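Local coordinates for protein translation elongation factor 1A (Methanosarcina mazei, PDB 3WND), which is a SelB/EF-Tu/aIF2 gamma-like, probable translation elongation factor that in its GTP-bound form binds cysteinyl-tRNA(Cys), at residues S32-L37 with S69-L74. Sequence-based numbering, arbitrary orientation. Where two conformers were deposited one is given.
Sequences SGRTSL and SYPKTL
The guanidinium of Arg34 meets the carbonyl oxygen of Tyr70 at its edge, nearly in its own plane, while Pro71 CD lies obliquely to the group. The Tyr70 ring takes Arg34 NH1 at its edge and carries Pro71 CB 3.6 Å above the centre of one face, consistent with the cis peptide bond before Pro71, which proline permits. Tyrosine thus offers a flat face to Pro71 and a hydroxyl that bonds to Glu102 of helix 98-109. In the conformer described here, one of two for Arg34, NH1 donates to Tyr70 O at 2.6 Å, approaching 30° out of the carbonyl plane; NH2 adds a weak bond to the same oxygen and another to Thr29 O. Arginine suits this place because its long chain, bent at chi3 (-90°), spans the gap between the backbones and offers two N-H groups to one acceptor. It stands where the P-loop pattern usually has lysine. Gly33, at the N-cap position, has a positive phi that glycine accommodates readily. Ser32 to Ser36 contact GDP in another structure of this protein; none is bound here. The contact ties the P-loop, running from the end of strand 21-28 into the first turn of helix 34-39, to the loop between strand 61-66 and helix 74-83.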
loop_
_atom_site.group_PDB
_atom_site.type_symbol
_atom_site.label_atom_id
_atom_site.label_comp_id
_atom_site.label_asym_id
_atom_site.label_seq_id
_atom_site.Cartn_x
_atom_site.Cartn_y
_atom_site.Cartn_z
ATOM N N SER A 32 10.908 5.850 14.773
ATOM C CA SER A 32 11.123 4.426 14.688
ATOM C C SER A 32 12.230 4.015 13.744
ATOM O O SER A 32 12.409 2.842 13.524
ATOM C CB SER A 32 9.802 3.726 14.298
ATOM O OG SER A 32 9.502 4.171 12.974
ATOM N N GLY A 33 13.014 4.985 13.220
ATOM C CA GLY A 33 14.073 4.654 12.252
ATOM C C GLY A 33 13.608 4.275 10.867
ATOM O O GLY A 33 14.385 3.766 10.083
ATOM N N ARG A 34 12.348 4.560 10.544
ATOM C CA ARG A 34 11.740 4.191 9.215
ATOM C C ARG A 34 12.505 4.835 8.067
ATOM O O ARG A 34 12.916 4.147 7.153
ATOM C CB ARG A 34 10.357 4.781 9.127
ATOM C CG ARG A 34 9.303 4.153 9.976
ATOM C CD ARG A 34 7.997 4.806 9.537
ATOM N NE ARG A 34 7.833 5.964 10.358
ATOM C CZ ARG A 34 7.011 6.986 10.169
ATOM N NH1 ARG A 34 6.207 7.112 9.091
ATOM N NH2 ARG A 34 6.986 7.931 11.088
ATOM N N THR A 35 12.632 6.164 8.074
ATOM C CA THR A 35 13.315 6.815 6.952
ATOM C C THR A 35 14.767 6.425 6.854
ATOM O O THR A 35 15.223 6.126 5.746
ATOM C CB THR A 35 13.177 8.359 7.077
ATOM O OG1 THR A 35 11.783 8.687 6.985
ATOM C CG2 THR A 35 13.988 9.039 5.969
ATOM N N SER A 36 15.473 6.227 8.003
ATOM C CA SER A 36 16.848 5.829 7.877
ATOM C C SER A 36 16.964 4.453 7.323
ATOM O O SER A 36 17.893 4.158 6.594
ATOM C CB SER A 36 17.473 5.863 9.286
ATOM O OG SER A 36 17.542 7.218 9.679
ATOM N N LEU A 37 15.979 3.603 7.636
ATOM C CA LEU A 37 16.082 2.210 7.101
ATOM C C LEU A 37 15.847 2.262 5.550
ATOM O O LEU A 37 16.616 1.628 4.783
ATOM C CB LEU A 37 15.041 1.317 7.804
ATOM C CG LEU A 37 14.954 -0.157 7.271
ATOM C CD1 LEU A 37 16.278 -0.829 7.348
ATOM C CD2 LEU A 37 13.797 -0.917 7.963
ATOM N N SER A 69 4.871 10.719 5.611
ATOM C CA SER A 69 3.842 11.639 6.074
ATOM C C SER A 69 2.838 11.007 7.019
ATOM O O SER A 69 1.933 11.636 7.428
ATOM C CB SER A 69 3.118 12.447 4.930
ATOM O OG SER A 69 4.077 12.995 4.098
ATOM N N TYR A 70 3.070 9.757 7.385
ATOM C CA TYR A 70 2.318 9.104 8.479
ATOM C C TYR A 70 3.244 9.230 9.699
ATOM O O TYR A 70 4.456 8.960 9.576
ATOM C CB TYR A 70 2.060 7.633 8.063
ATOM C CG TYR A 70 1.428 6.877 9.187
ATOM C CD1 TYR A 70 0.017 6.952 9.406
ATOM C CD2 TYR A 70 2.242 6.261 10.150
ATOM C CE1 TYR A 70 -0.548 6.354 10.513
ATOM C CE2 TYR A 70 1.662 5.669 11.304
ATOM C CZ TYR A 70 0.292 5.681 11.448
ATOM O OH TYR A 70 -0.296 5.133 12.538
ATOM N N PRO A 71 2.688 9.536 10.898
ATOM C CA PRO A 71 1.275 9.465 11.230
ATOM C C PRO A 71 0.436 10.724 10.991
ATOM O O PRO A 71 -0.755 10.730 11.283
ATOM C CB PRO A 71 1.314 9.104 12.711
ATOM C CG PRO A 71 2.490 9.739 13.226
ATOM C CD PRO A 71 3.500 9.541 12.141
ATOM N N LYS A 72 1.038 11.792 10.467
ATOM C CA LYS A 72 0.225 13.013 10.218
ATOM C C LYS A 72 -0.982 12.719 9.338
ATOM O O LYS A 72 -2.098 13.138 9.678
ATOM C CB LYS A 72 1.083 14.091 9.559
ATOM C CG LYS A 72 0.323 15.373 9.166
ATOM C CD LYS A 72 1.242 16.294 8.334
ATOM C CE LYS A 72 1.122 16.114 6.800
ATOM N NZ LYS A 72 2.407 16.049 6.025
ATOM N N THR A 73 -0.778 12.029 8.216
ATOM C CA THR A 73 -1.899 11.672 7.343
ATOM C C THR A 73 -1.982 10.115 7.217
ATOM O O THR A 73 -0.960 9.388 7.202
ATOM C CB THR A 73 -1.782 12.208 5.897
ATOM O OG1 THR A 73 -0.735 11.482 5.177
ATOM C CG2 THR A 73 -1.512 13.663 5.883
ATOM N N LEU A 74 -3.204 9.637 7.036
ATOM C CA LEU A 74 -3.426 8.244 6.632
ATOM C C LEU A 74 -3.132 7.949 5.215
ATOM O O LEU A 74 -2.685 6.851 4.871
ATOM C CB LEU A 74 -4.881 7.840 6.929
ATOM C CG LEU A 74 -5.268 7.957 8.425
ATOM C CD1 LEU A 74 -6.706 7.466 8.649
ATOM C CD2 LEU A 74 -4.312 7.325 9.432
#